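Local coordinates for protein tripeptidase (Staphylococcus aureus subsp. aureus, PDB 3RZA) that probably hydrolyses short peptides, as a metal-dependent tripeptidase of the M20 family that binds zinc and calcium ions, at residues 27-30 against 31-35; 285-288 against 289-292; 371-374 against 375-378. All coordinates share one frame; numbering follows the deposited sequence.

Interaction 1. Residues 27-30 against 31-35; sequences LNTF and LELVQ
Val34 lies over one face of the Phe30 ring, one helical turn further along the chain. Its CG1 methyl stands 3.9 Å from the centroid of the Phe30 ring and 23° off the ring normal. This is a CH-pi contact, offset toward the rim. The nearest ring carbons are at the far end: Phe30 CZ is 3.7 Å from Val34 CG1. Phe30 holds CG opposite its own backbone N (chi1 177°), which carries the ring along the helix beside Val34. On the next flank Leu27 and Leu31 meet through their CD1 methyls, 3.9 Å apart, with the two side chains crossing at a slant. Both pairs are i to i+4 neighbours on the last turns of the amphipathic helix 23-34, near the start of the chain. Its apolar side faces the body of the protein. Phe30 also packs on Ala128 and Ala135 of helix 128-147, and Leu27, Phe30 and Leu31 all touch Ile118 of strand 117-119. The backbone is regular, with four i+4 bonds such as Val34 N to Phe30 O at 3.1 Å. The polar side is held by hydrogen bonds and a salt bridge. Thr29 OG1 is bonded to Arg25 O, and a water lies 3.1 Å from Thr29 OG1 and donates a weak bond to Glu32 OE1. Glu32 OE2 pairs with Lys53. Where the helix ends, Gln35 curls back and its NE2 donates to Leu31 O at 3.0 Å. The bond is straight at the hydrogen (162°), but NE2 sits above the carbonyl plane of Leu31, not on a lone pair.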
ATOM      1  N   LEU A  27      21.493 -38.477  -9.082  1.00 17.11           N
ATOM      2  CA  LEU A  27      22.058 -37.136  -8.866  1.00 18.28           C
ATOM      3  C   LEU A  27      22.223 -36.372 -10.190  1.00 17.68           C
ATOM      4  O   LEU A  27      21.823 -35.231 -10.281  1.00 20.25           O
ATOM      5  CB  LEU A  27      23.416 -37.228  -8.104  1.00 18.94           C
ATOM      6  CG  LEU A  27      24.236 -35.941  -7.862  1.00 20.96           C
ATOM      7  CD1 LEU A  27      23.398 -34.871  -7.241  1.00 19.63           C
ATOM      8  CD2 LEU A  27      25.514 -36.248  -6.997  1.00 17.96           C
ATOM      9  N   ASN A  28      22.782 -37.019 -11.205  1.00 17.87           N
ATOM     10  CA  ASN A  28      22.932 -36.400 -12.531  1.00 19.88           C
ATOM     11  C   ASN A  28      21.590 -36.018 -13.164  1.00 18.00           C
ATOM     12  O   ASN A  28      21.473 -34.933 -13.715  1.00 18.66           O
ATOM     13  CB  ASN A  28      23.732 -37.303 -13.493  1.00 21.41           C
ATOM     14  CG  ASN A  28      25.191 -37.505 -13.051  1.00 25.04           C
ATOM     15  OD1 ASN A  28      25.741 -36.732 -12.277  1.00 27.48           O
ATOM     16  ND2 ASN A  28      25.809 -38.549 -13.560  1.00 24.38           N
ATOM     17  N   THR A  29      20.580 -36.881 -13.018  1.00 18.10           N
ATOM     18  CA  THR A  29      19.213 -36.588 -13.494  1.00 17.50           C
ATOM     19  C   THR A  29      18.606 -35.389 -12.789  1.00 16.31           C
ATOM     20  O   THR A  29      18.043 -34.513 -13.437  1.00 17.99           O
ATOM     21  CB  THR A  29      18.299 -37.809 -13.337  1.00 16.97           C
ATOM     22  OG1 THR A  29      18.822 -38.867 -14.136  1.00 17.18           O
ATOM     23  CG2 THR A  29      16.844 -37.504 -13.769  1.00 14.76           C
ATOM     24  N   PHE A  30      18.787 -35.316 -11.475  1.00 17.25           N
ATOM     25  CA  PHE A  30      18.323 -34.162 -10.698  1.00 18.12           C
ATOM     26  C   PHE A  30      18.996 -32.872 -11.174  1.00 17.49           C
ATOM     27  O   PHE A  30      18.324 -31.869 -11.371  1.00 18.65           O
ATOM     28  CB  PHE A  30      18.607 -34.376  -9.203  1.00 18.81           C
ATOM     29  CG  PHE A  30      18.232 -33.218  -8.352  1.00 19.25           C
ATOM     30  CD1 PHE A  30      16.904 -32.874  -8.211  1.00 21.06           C
ATOM     31  CD2 PHE A  30      19.194 -32.438  -7.727  1.00 24.49           C
ATOM     32  CE1 PHE A  30      16.522 -31.817  -7.471  1.00 20.00           C
ATOM     33  CE2 PHE A  30      18.804 -31.328  -6.941  1.00 23.59           C
ATOM     34  CZ  PHE A  30      17.472 -31.031  -6.805  1.00 15.53           C
ATOM     35  N   LEU A  31      20.327 -32.917 -11.350  1.00 18.60           N
ATOM     36  CA  LEU A  31      21.090 -31.736 -11.774  1.00 17.47           C
ATOM     37  C   LEU A  31      20.670 -31.280 -13.184  1.00 18.97           C
ATOM     38  O   LEU A  31      20.488 -30.084 -13.426  1.00 19.12           O
ATOM     39  CB  LEU A  31      22.614 -31.987 -11.686  1.00 19.28           C
ATOM     40  CG  LEU A  31      23.198 -32.223 -10.269  1.00 20.15           C
ATOM     41  CD1 LEU A  31      24.626 -32.749 -10.332  1.00 20.25           C
ATOM     42  CD2 LEU A  31      23.131 -30.995  -9.380  1.00 19.44           C
ATOM     43  N   GLU A  32      20.440 -32.241 -14.074  1.00 21.01           N
ATOM     44  CA  GLU A  32      19.941 -31.958 -15.418  1.00 21.00           C
ATOM     45  C   GLU A  32      18.614 -31.178 -15.396  1.00 20.12           C
ATOM     46  O   GLU A  32      18.470 -30.155 -16.097  1.00 19.03           O
ATOM     47  CB  GLU A  32      19.766 -33.269 -16.208  1.00 23.47           C
ATOM     48  CG  GLU A  32      19.534 -33.064 -17.715  1.00 26.19           C
ATOM     49  CD  GLU A  32      19.196 -34.340 -18.466  1.00 33.48           C
ATOM     50  OE1 GLU A  32      19.359 -35.463 -17.903  1.00 34.12           O
ATOM     51  OE2 GLU A  32      18.770 -34.210 -19.645  1.00 33.73           O
ATOM     52  N   LEU A  33      17.671 -31.645 -14.569  1.00 19.66           N
ATOM     53  CA  LEU A  33      16.333 -31.069 -14.522  1.00 18.60           C
ATOM     54  C   LEU A  33      16.291 -29.665 -13.932  1.00 19.63           C
ATOM     55  O   LEU A  33      15.570 -28.818 -14.470  1.00 22.28           O
ATOM     56  CB  LEU A  33      15.350 -31.973 -13.782  1.00 15.20           C
ATOM     57  CG  LEU A  33      14.988 -33.313 -14.413  1.00 22.20           C
ATOM     58  CD1 LEU A  33      14.117 -34.076 -13.433  1.00 17.88           C
ATOM     59  CD2 LEU A  33      14.273 -33.152 -15.754  1.00 22.22           C
ATOM     60  N   VAL A  34      17.047 -29.411 -12.851  1.00 19.46           N
ATOM     61  CA  VAL A  34      17.060 -28.063 -12.211  1.00 18.52           C
ATOM     62  C   VAL A  34      17.607 -26.968 -13.162  1.00 19.17           C
ATOM     63  O   VAL A  34      17.092 -25.848 -13.185  1.00 19.26           O
ATOM     64  CB  VAL A  34      17.815 -28.024 -10.848  1.00 17.89           C
ATOM     65  CG1 VAL A  34      17.163 -28.989  -9.821  1.00 17.62           C
ATOM     66  CG2 VAL A  34      19.303 -28.302 -11.020  1.00 19.79           C
ATOM     67  N   GLN A  35      18.545 -27.348 -14.030  1.00 19.13           N
ATOM     68  CA  GLN A  35      19.124 -26.446 -15.015  1.00 18.33           C
ATOM     69  C   GLN A  35      18.249 -26.160 -16.256  1.00 18.61           C
ATOM     70  O   GLN A  35      18.686 -25.441 -17.139  1.00 17.30           O
ATOM     71  CB  GLN A  35      20.507 -26.974 -15.432  1.00 22.31           C
ATOM     72  CG  GLN A  35      21.521 -26.975 -14.274  1.00 24.69           C
ATOM     73  CD  GLN A  35      22.845 -27.580 -14.666  1.00 24.11           C
ATOM     74  OE1 GLN A  35      23.695 -26.907 -15.225  1.00 23.88           O
ATOM     75  NE2 GLN A  35      23.011 -28.870 -14.404  1.00 18.69           N
TER
HETATM   76  O   HOH W   1      17.756 -38.272 -16.943  1.00 33.61           O

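Interaction 2. Residues 285-288 against 289-292; sequences MTDV and FETT
The backbone of 285-288 runs straight into 289-292 as regular alpha-helix, with four i to i+4 bonds across the junction. Phe289 N to Met285 O, at 3.0 Å, is nearly linear at 173°. The two segments lie within the long helix 275-295, which packs on a beta-sheet face beside helix 224-234, consistent with the smaller, lid-type domain of M20 peptidases. Phe289 packs on Ala206 and Ile208 of strand 194-209 and on Ala300 and Val302 of strand 299-312, and the side chain of Met285, a selenomethionine, touches Ile204 of the same sheet. The Phe289 CG lies opposite the carbonyl carbon (chi1 -78°), which brings ring atom CD2 to 3.2 Å from Met285 O, in an oblique approach.

Glu290 runs extended beside Thr286, both pointing the same way. Thr286 CG2 is 3.8 Å from Glu290 OE2. Asp287 OD1 is 4.3 Å from Glu290 OE1; Lys283, in a salt bridge with Asp287, probably eases the repulsion, and Thr286 OG1 bonds to Val282 O.

The two threonines of 289-292 turn their hydroxyls back onto the helix. Each carbonyl they meet also takes the backbone N-H of the same threonine, from the opposite face of its plane. Thr292 OG1 donates to Val288 O at 2.7 Å. Thr291 OG1 reaches Asp287 O, also at 2.7 Å, from the position between its own N and carbonyl carbon (chi1 58°).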
HETATM    1  N   MSE A 285     -15.544 -13.675   9.332  1.00 19.82           N
HETATM    2  CA  MSE A 285     -14.710 -12.572   8.797  1.00 18.90           C
HETATM    3  C   MSE A 285     -15.552 -11.641   7.896  1.00 18.13           C
HETATM    4  O   MSE A 285     -15.547 -10.432   8.065  1.00 18.45           O
HETATM    5  CB  MSE A 285     -13.527 -13.126   8.003  1.00 16.79           C
HETATM    6  CG  MSE A 285     -12.508 -13.893   8.836  1.00 16.14           C
HETATM    7 SE   MSE A 285     -11.279 -14.969   7.762  0.75 13.36          SE
HETATM    8  CE  MSE A 285     -10.058 -13.556   7.351  1.00 15.72           C
ATOM      9  N   THR A 286     -16.294 -12.236   6.973  1.00 19.89           N
ATOM     10  CA  THR A 286     -17.282 -11.520   6.143  1.00 16.92           C
ATOM     11  C   THR A 286     -18.255 -10.682   6.979  1.00 17.71           C
ATOM     12  O   THR A 286     -18.352  -9.451   6.791  1.00 18.70           O
ATOM     13  CB  THR A 286     -18.081 -12.529   5.295  1.00 16.88           C
ATOM     14  OG1 THR A 286     -17.165 -13.294   4.510  1.00 16.19           O
ATOM     15  CG2 THR A 286     -19.141 -11.827   4.397  1.00 11.95           C
ATOM     16  N   ASP A 287     -18.916 -11.320   7.932  1.00 17.77           N
ATOM     17  CA  ASP A 287     -19.884 -10.612   8.802  1.00 21.74           C
ATOM     18  C   ASP A 287     -19.269  -9.471   9.603  1.00 22.73           C
ATOM     19  O   ASP A 287     -19.884  -8.404   9.703  1.00 22.80           O
ATOM     20  CB  ASP A 287     -20.600 -11.576   9.766  1.00 24.53           C
ATOM     21  CG  ASP A 287     -21.581 -12.526   9.053  1.00 29.77           C
ATOM     22  OD1 ASP A 287     -21.975 -12.266   7.900  1.00 37.17           O
ATOM     23  OD2 ASP A 287     -21.964 -13.541   9.662  1.00 33.30           O
ATOM     24  N   VAL A 288     -18.054  -9.673  10.123  1.00 20.63           N
ATOM     25  CA  VAL A 288     -17.379  -8.630  10.901  1.00 18.60           C
ATOM     26  C   VAL A 288     -16.987  -7.417  10.033  1.00 18.73           C
ATOM     27  O   VAL A 288     -17.222  -6.276  10.434  1.00 18.07           O
ATOM     28  CB  VAL A 288     -16.171  -9.188  11.714  1.00 17.05           C
ATOM     29  CG1 VAL A 288     -15.344  -8.072  12.269  1.00 13.24           C
ATOM     30  CG2 VAL A 288     -16.696 -10.072  12.871  1.00 16.41           C
ATOM     31  N   PHE A 289     -16.456  -7.662   8.834  1.00 18.19           N
ATOM     32  CA  PHE A 289     -16.200  -6.571   7.871  1.00 17.11           C
ATOM     33  C   PHE A 289     -17.460  -5.774   7.512  1.00 16.93           C
ATOM     34  O   PHE A 289     -17.467  -4.551   7.617  1.00 18.86           O
ATOM     35  CB  PHE A 289     -15.569  -7.114   6.561  1.00 20.73           C
ATOM     36  CG  PHE A 289     -14.097  -7.420   6.656  1.00 19.56           C
ATOM     37  CD1 PHE A 289     -13.195  -6.475   7.145  1.00 21.30           C
ATOM     38  CD2 PHE A 289     -13.605  -8.651   6.225  1.00 23.42           C
ATOM     39  CE1 PHE A 289     -11.835  -6.742   7.217  1.00 23.08           C
ATOM     40  CE2 PHE A 289     -12.236  -8.926   6.277  1.00 28.69           C
ATOM     41  CZ  PHE A 289     -11.345  -7.957   6.790  1.00 22.11           C
ATOM     42  N   GLU A 290     -18.521  -6.485   7.126  1.00 18.06           N
ATOM     43  CA  GLU A 290     -19.768  -5.873   6.685  1.00 18.52           C
ATOM     44  C   GLU A 290     -20.465  -5.072   7.794  1.00 20.97           C
ATOM     45  O   GLU A 290     -20.775  -3.879   7.597  1.00 22.72           O
ATOM     46  CB  GLU A 290     -20.698  -6.931   6.100  1.00 19.97           C
ATOM     47  CG  GLU A 290     -20.166  -7.497   4.747  1.00 24.12           C
ATOM     48  CD  GLU A 290     -21.063  -8.590   4.128  1.00 33.72           C
ATOM     49  OE1 GLU A 290     -21.874  -9.194   4.868  1.00 36.21           O
ATOM     50  OE2 GLU A 290     -20.935  -8.864   2.900  1.00 36.88           O
ATOM     51  N   THR A 291     -20.605  -5.680   8.976  1.00 20.13           N
ATOM     52  CA  THR A 291     -21.277  -5.030  10.103  1.00 21.14           C
ATOM     53  C   THR A 291     -20.455  -3.883  10.696  1.00 19.67           C
ATOM     54  O   THR A 291     -21.036  -2.880  11.080  1.00 19.21           O
ATOM     55  CB  THR A 291     -21.663  -6.029  11.223  1.00 20.40           C
ATOM     56  OG1 THR A 291     -20.490  -6.686  11.690  1.00 25.88           O
ATOM     57  CG2 THR A 291     -22.621  -7.049  10.724  1.00 19.58           C
ATOM     58  N   THR A 292     -19.116  -4.018  10.748  1.00 20.01           N
ATOM     59  CA  THR A 292     -18.249  -2.929  11.230  1.00 20.94           C
ATOM     60  C   THR A 292     -18.270  -1.704  10.306  1.00 21.69           C
ATOM     61  O   THR A 292     -18.361  -0.555  10.786  1.00 21.18           O
ATOM     62  CB  THR A 292     -16.783  -3.384  11.421  1.00 21.86           C
ATOM     63  OG1 THR A 292     -16.749  -4.474  12.344  1.00 23.77           O
ATOM     64  CG2 THR A 292     -15.893  -2.229  11.970  1.00 19.19           C
TER

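Interaction 3. Residues 371-374 against 375-378; sequences RMPI and KSLN
Van der Waals contacts come first from Met372, a selenomethionine, whose terminal methyl meets the helix backbone at Leu377. Met372 CE is 3.5 Å from Leu377 N and 3.9 Å from Leu377 CB. The chain starts with CG opposite the backbone N (chi1 -173°) and then bends at chi2 (61°), which swings the selenium and its methyl round toward the helix. Met372 CE also lies 4.0 Å from Ser376 CB. The Pro373 ring also packs on Ser376: Pro373 CG is 3.5 Å from Ser376 OG. Further on, Ile374 and Asn378 lie side by side and point the same way, with Ile374 CG2 3.8 Å from Asn378 ND2.

These contacts join the end of strand 371-373 to the first turn of helix 374-393, a direct strand-to-helix junction with Pro373 at the N-cap position. Met372 is bonded through its backbone to Ile118, which pairs the strand antiparallel with strand 117-119 in a small three-stranded sheet, and its side chain packs on Ala128 and Ala132 of helix 128-147.

Hydrogen bonding across the junction is by backbone alone. Leu377 N donates to Pro373 O at 3.2 Å, and Asn378 N to Ile374 O at 3.0 Å, straight at 172°. As a proline, Pro373 has no N-H to give and enters the helix through its carbonyl.

The charged groups find partners outside the junction: Arg371 forms a salt bridge with Glu363, and Lys375 NZ is hydrogen-bonded to a tetraethylene glycol, probably from the crystallisation liquor.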
ATOM      1  N   ARG A 371      17.746 -26.059  -0.540  1.00 20.70           N
ATOM      2  CA  ARG A 371      18.733 -27.123  -0.681  1.00 21.04           C
ATOM      3  C   ARG A 371      18.111 -28.488  -0.632  1.00 22.15           C
ATOM      4  O   ARG A 371      17.002 -28.651  -0.104  1.00 19.97           O
ATOM      5  CB  ARG A 371      19.818 -26.998   0.398  1.00 22.29           C
ATOM      6  CG  ARG A 371      19.318 -27.222   1.830  1.00 22.64           C
ATOM      7  CD  ARG A 371      20.415 -27.004   2.862  1.00 24.88           C
ATOM      8  NE  ARG A 371      19.979 -27.529   4.168  1.00 27.54           N
ATOM      9  CZ  ARG A 371      20.739 -27.659   5.263  1.00 27.62           C
ATOM     10  NH1 ARG A 371      22.022 -27.272   5.284  1.00 30.92           N
ATOM     11  NH2 ARG A 371      20.197 -28.185   6.360  1.00 25.47           N
HETATM   12  N   MSE A 372      18.844 -29.473  -1.161  1.00 22.48           N
HETATM   13  CA  MSE A 372      18.380 -30.871  -1.200  1.00 22.20           C
HETATM   14  C   MSE A 372      19.458 -31.747  -0.574  1.00 21.64           C
HETATM   15  O   MSE A 372      20.586 -31.762  -1.085  1.00 22.79           O
HETATM   16  CB  MSE A 372      18.118 -31.305  -2.642  1.00 19.90           C
HETATM   17  CG  MSE A 372      17.469 -32.667  -2.789  1.00 23.46           C
HETATM   18 SE   MSE A 372      15.738 -32.814  -1.983  0.75 11.93          SE
HETATM   19  CE  MSE A 372      15.571 -34.724  -1.902  1.00 10.60           C
ATOM     20  N   PRO A 373      19.124 -32.488   0.512  1.00 20.92           N
ATOM     21  CA  PRO A 373      20.097 -33.475   0.978  1.00 21.99           C
ATOM     22  C   PRO A 373      20.219 -34.643   0.004  1.00 19.91           C
ATOM     23  O   PRO A 373      19.199 -35.174  -0.438  1.00 20.95           O
ATOM     24  CB  PRO A 373      19.523 -33.940   2.329  1.00 21.41           C
ATOM     25  CG  PRO A 373      18.259 -33.119   2.549  1.00 21.89           C
ATOM     26  CD  PRO A 373      17.859 -32.572   1.275  1.00 21.69           C
ATOM     27  N   ILE A 374      21.456 -35.017  -0.336  1.00 19.29           N
ATOM     28  CA  ILE A 374      21.715 -36.146  -1.247  1.00 19.97           C
ATOM     29  C   ILE A 374      21.171 -37.448  -0.630  1.00 18.05           C
ATOM     30  O   ILE A 374      20.563 -38.243  -1.326  1.00 16.89           O
ATOM     31  CB  ILE A 374      23.252 -36.295  -1.599  1.00 21.82           C
ATOM     32  CG1 ILE A 374      23.768 -35.104  -2.420  1.00 21.90           C
ATOM     33  CG2 ILE A 374      23.538 -37.587  -2.381  1.00 18.62           C
ATOM     34  CD1 ILE A 374      25.345 -34.906  -2.313  1.00 22.49           C
ATOM     35  N   LYS A 375      21.352 -37.629   0.681  1.00 18.63           N
ATOM     36  CA  LYS A 375      20.848 -38.831   1.364  1.00 19.11           C
ATOM     37  C   LYS A 375      19.308 -38.949   1.236  1.00 17.84           C
ATOM     38  O   LYS A 375      18.787 -40.047   1.033  1.00 17.40           O
ATOM     39  CB  LYS A 375      21.281 -38.859   2.836  1.00 19.21           C
ATOM     40  CG  LYS A 375      20.819 -40.111   3.624  1.00 19.86           C
ATOM     41  CD  LYS A 375      21.379 -40.126   5.009  1.00 20.51           C
ATOM     42  CE  LYS A 375      20.951 -41.363   5.744  1.00 23.99           C
ATOM     43  NZ  LYS A 375      21.446 -41.342   7.159  1.00 26.60           N
ATOM     44  N   SER A 376      18.609 -37.823   1.310  1.00 17.67           N
ATOM     45  CA  SER A 376      17.124 -37.803   1.112  1.00 18.82           C
ATOM     46  C   SER A 376      16.683 -38.153  -0.321  1.00 17.94           C
ATOM     47  O   SER A 376      15.697 -38.877  -0.521  1.00 15.85           O
ATOM     48  CB  SER A 376      16.540 -36.452   1.534  1.00 17.60           C
ATOM     49  OG  SER A 376      16.694 -36.257   2.930  1.00 19.68           O
ATOM     50  N   LEU A 377      17.432 -37.656  -1.306  1.00 17.30           N
ATOM     51  CA  LEU A 377      17.169 -37.971  -2.693  1.00 17.81           C
ATOM     52  C   LEU A 377      17.315 -39.475  -2.940  1.00 15.88           C
ATOM     53  O   LEU A 377      16.476 -40.059  -3.575  1.00 15.51           O
ATOM     54  CB  LEU A 377      18.114 -37.184  -3.603  1.00 17.99           C
ATOM     55  CG  LEU A 377      17.955 -37.284  -5.108  1.00 15.74           C
ATOM     56  CD1 LEU A 377      16.675 -36.615  -5.575  1.00 15.65           C
ATOM     57  CD2 LEU A 377      19.184 -36.653  -5.771  1.00 17.60           C
ATOM     58  N   ASN A 378      18.395 -40.059  -2.432  1.00 16.38           N
ATOM     59  CA  ASN A 378      18.623 -41.524  -2.498  1.00 16.98           C
ATOM     60  C   ASN A 378      17.505 -42.318  -1.829  1.00 17.28           C
ATOM     61  O   ASN A 378      16.945 -43.233  -2.431  1.00 17.23           O
ATOM     62  CB  ASN A 378      19.978 -41.888  -1.870  1.00 17.26           C
ATOM     63  CG  ASN A 378      21.170 -41.317  -2.644  1.00 20.65           C
ATOM     64  OD1 ASN A 378      21.069 -41.018  -3.845  1.00 20.66           O
ATOM     65  ND2 ASN A 378      22.315 -41.152  -1.946  1.00 16.12           N
TER

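Overall arrangement
The three contacts follow one another along the chain. Interactions 1 and 3 come from its two ends but are neighbours in space, with centres about 12 Å apart. They touch: Phe30 CZ packs on Met372 CB at 4.2 Å, and Phe30 CB on Leu377 CD2, also at 4.2 Å. Helix 23-34 and the start of helix 374-393 thus share a core with helix 128-147 and strand 117-119, in the part of the molecule that holds the metals. Interaction 2 lies across the chain's centre; its own centre is about 50 Å from that of interaction 1 and about 47 Å from that of interaction 3. Its helix belongs to the other lobe, consistent with the separate catalytic and lid domains of M20 peptidases.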